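Local coordinates for LAO/AO transport system kinase (Escherichia coli, PDB 2P67), which belongs to the MeaB-like GTPase family of P-loop NTPases, has a parallel-sheet core and probably binds a nucleotide, at residues A[7-12]-A[43-48]. Sequence-based numbering, arbitrary orientation.
Sequences ATLAES and TQLLDA
Leu9, in the first turn of helix 9-17, reaches across to helix 36-49 and divides its two methyl groups between Leu45 and Gln44. The apolar part of the contact is made by CD1, which lies 4.1 Å from Leu45 CB and 4.2 Å from Leu45 CD1, and by CD2, which meets the aliphatic base of Gln44 with 3.7 Å to its CB. Leu9 CG stands opposite the backbone N (chi1 -171°), a torsion that carries the forked end over to the second helix, where its side chain runs at a slant to both partners. Ile4 packs against Leu9 from the preceding loop, while Ile13, one turn further along helix 9-17, touches Leu45 and Ala48. Leu45 is buried and also meets Leu143 of helix 133-146.

The polar end of Gln44 adds a van der Waals touch: its OE1 comes to 3.7 Å from Leu9 CD2. The glutamine chain is extended beyond CG, and the last torsion (chi3 60°) turns OE1 rather than NE2 back over the methyl that CB already touches.

No hydrogen bond crosses between the two segments. Within 7-12, Thr8 O receives two bonds from Ser12, one from N at 3.0 Å and one from OG at 2.9 Å; the hydroxyl sits above the carbonyl plane, 56° out of it. Another face of helix 36-49 meets the second subunit, where Asp47 OD1 accepts bonds from Ser315 N and Thr318 OG1 of that chain.

This is plain helix-helix packing between N-terminal helices at the periphery of the chain, joining the start of helix 9-17 to the latter part of helix 36-49. With no hydrogen bond or salt bridge between the two segments, their direct association rests on dispersion and on the partial burial of Leu9 against Leu45 and the aliphatic part of Gln44.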
ATOM      1  N   ALA A   7      22.554 -34.547  18.378  1.00 33.07           N
ATOM      2  CA  ALA A   7      23.856 -35.183  18.143  1.00 32.56           C
ATOM      3  C   ALA A   7      24.275 -35.281  16.664  1.00 32.40           C
ATOM      4  O   ALA A   7      25.442 -35.092  16.339  1.00 32.87           O
ATOM      5  CB  ALA A   7      23.892 -36.559  18.791  1.00 32.74           C
ATOM      6  N   THR A   8      23.329 -35.560  15.765  1.00 31.78           N
ATOM      7  CA  THR A   8      23.655 -35.748  14.348  1.00 30.96           C
ATOM      8  C   THR A   8      23.461 -34.501  13.481  1.00 30.21           C
ATOM      9  O   THR A   8      23.614 -34.577  12.264  1.00 30.32           O
ATOM     10  CB  THR A   8      22.831 -36.883  13.713  1.00 31.41           C
ATOM     11  OG1 THR A   8      21.457 -36.474  13.588  1.00 32.04           O
ATOM     12  CG2 THR A   8      22.917 -38.152  14.555  1.00 32.00           C
ATOM     13  N   LEU A   9      23.121 -33.368  14.092  1.00 29.69           N
ATOM     14  CA  LEU A   9      22.756 -32.168  13.321  1.00 29.72           C
ATOM     15  C   LEU A   9      23.807 -31.760  12.270  1.00 29.69           C
ATOM     16  O   LEU A   9      23.467 -31.488  11.110  1.00 29.18           O
ATOM     17  CB  LEU A   9      22.429 -31.000  14.258  1.00 29.49           C
ATOM     18  CG  LEU A   9      21.835 -29.740  13.608  1.00 30.81           C
ATOM     19  CD1 LEU A   9      20.596 -30.078  12.778  1.00 29.46           C
ATOM     20  CD2 LEU A   9      21.504 -28.735  14.682  1.00 31.43           C
ATOM     21  N   ALA A  10      25.077 -31.745  12.664  1.00 29.44           N
ATOM     22  CA  ALA A  10      26.133 -31.324  11.757  1.00 29.43           C
ATOM     23  C   ALA A  10      26.289 -32.239  10.553  1.00 29.22           C
ATOM     24  O   ALA A  10      26.462 -31.751   9.444  1.00 29.90           O
ATOM     25  CB  ALA A  10      27.470 -31.148  12.511  1.00 29.70           C
ATOM     26  N   GLU A  11      26.238 -33.561  10.750  1.00 29.03           N
ATOM     27  CA  GLU A  11      26.323 -34.493   9.616  1.00 29.28           C
ATOM     28  C   GLU A  11      25.076 -34.394   8.724  1.00 27.79           C
ATOM     29  O   GLU A  11      25.169 -34.499   7.506  1.00 27.56           O
ATOM     30  CB  GLU A  11      26.604 -35.941  10.088  1.00 29.62           C
ATOM     31  CG  GLU A  11      25.907 -37.102   9.324  1.00 34.75           C
ATOM     32  CD  GLU A  11      26.414 -37.411   7.889  1.00 41.76           C
ATOM     33  OE1 GLU A  11      25.976 -38.472   7.353  1.00 43.38           O
ATOM     34  OE2 GLU A  11      27.215 -36.636   7.288  1.00 43.36           O
ATOM     35  N   SER A  12      23.922 -34.174   9.351  1.00 27.30           N
ATOM     36  CA  SER A  12      22.669 -33.966   8.614  1.00 26.28           C
ATOM     37  C   SER A  12      22.749 -32.742   7.714  1.00 25.77           C
ATOM     38  O   SER A  12      22.315 -32.779   6.555  1.00 25.85           O
ATOM     39  CB  SER A  12      21.516 -33.824   9.591  1.00 26.86           C
ATOM     40  OG  SER A  12      21.407 -35.008  10.362  1.00 27.89           O
ATOM     41  N   THR A  43      14.915 -24.693  14.993  1.00 27.22           N
ATOM     42  CA  THR A  43      15.572 -23.418  15.258  1.00 28.38           C
ATOM     43  C   THR A  43      17.116 -23.512  15.145  1.00 27.97           C
ATOM     44  O   THR A  43      17.752 -22.664  14.519  1.00 27.96           O
ATOM     45  CB  THR A  43      15.101 -22.869  16.625  1.00 28.67           C
ATOM     46  OG1 THR A  43      13.674 -22.649  16.564  1.00 30.85           O
ATOM     47  CG2 THR A  43      15.805 -21.569  16.947  1.00 29.92           C
ATOM     48  N   GLN A  44      17.704 -24.558  15.717  1.00 27.51           N
ATOM     49  CA  GLN A  44      19.150 -24.802  15.618  1.00 27.44           C
ATOM     50  C   GLN A  44      19.571 -25.012  14.156  1.00 25.70           C
ATOM     51  O   GLN A  44      20.594 -24.486  13.706  1.00 25.55           O
ATOM     52  CB  GLN A  44      19.530 -26.070  16.394  1.00 28.20           C
ATOM     53  CG  GLN A  44      19.529 -26.013  17.911  1.00 33.95           C
ATOM     54  CD  GLN A  44      19.920 -27.377  18.525  1.00 38.42           C
ATOM     55  OE1 GLN A  44      21.016 -27.896  18.281  1.00 42.66           O
ATOM     56  NE2 GLN A  44      19.018 -27.959  19.304  1.00 41.08           N
ATOM     57  N   LEU A  45      18.792 -25.813  13.425  1.00 24.25           N
ATOM     58  CA  LEU A  45      19.087 -26.113  12.020  1.00 23.37           C
ATOM     59  C   LEU A  45      19.063 -24.830  11.181  1.00 23.00           C
ATOM     60  O   LEU A  45      19.966 -24.578  10.375  1.00 22.72           O
ATOM     61  CB  LEU A  45      18.046 -27.106  11.460  1.00 24.14           C
ATOM     62  CG  LEU A  45      18.006 -27.344   9.947  1.00 23.93           C
ATOM     63  CD1 LEU A  45      19.359 -27.830   9.469  1.00 25.26           C
ATOM     64  CD2 LEU A  45      16.905 -28.347   9.567  1.00 26.34           C
ATOM     65  N   LEU A  46      18.006 -24.042  11.352  1.00 23.23           N
ATOM     66  CA  LEU A  46      17.834 -22.833  10.538  1.00 23.90           C
ATOM     67  C   LEU A  46      18.948 -21.822  10.832  1.00 24.33           C
ATOM     68  O   LEU A  46      19.530 -21.261   9.902  1.00 25.04           O
ATOM     69  CB  LEU A  46      16.445 -22.230  10.721  1.00 23.65           C
ATOM     70  CG  LEU A  46      15.300 -23.043  10.081  1.00 24.09           C
ATOM     71  CD1 LEU A  46      13.950 -22.649  10.687  1.00 26.00           C
ATOM     72  CD2 LEU A  46      15.299 -22.967   8.538  1.00 23.67           C
ATOM     73  N   ASP A  47      19.272 -21.622  12.110  1.00 24.93           N
ATOM     74  CA  ASP A  47      20.440 -20.784  12.473  1.00 25.29           C
ATOM     75  C   ASP A  47      21.701 -21.296  11.793  1.00 25.59           C
ATOM     76  O   ASP A  47      22.462 -20.533  11.179  1.00 26.15           O
ATOM     77  CB  ASP A  47      20.666 -20.759  13.997  1.00 25.17           C
ATOM     78  CG  ASP A  47      19.613 -19.973  14.737  1.00 26.13           C
ATOM     79  OD1 ASP A  47      18.891 -19.175  14.113  1.00 27.26           O
ATOM     80  OD2 ASP A  47      19.479 -20.168  15.961  1.00 27.32           O
ATOM     81  N   ALA A  48      21.919 -22.604  11.881  1.00 25.43           N
ATOM     82  CA  ALA A  48      23.150 -23.186  11.364  1.00 25.12           C
ATOM     83  C   ALA A  48      23.323 -23.053   9.845  1.00 24.91           C
ATOM     84  O   ALA A  48      24.454 -22.914   9.367  1.00 24.36           O
ATOM     85  CB  ALA A  48      23.299 -24.638  11.809  1.00 24.62           C
TER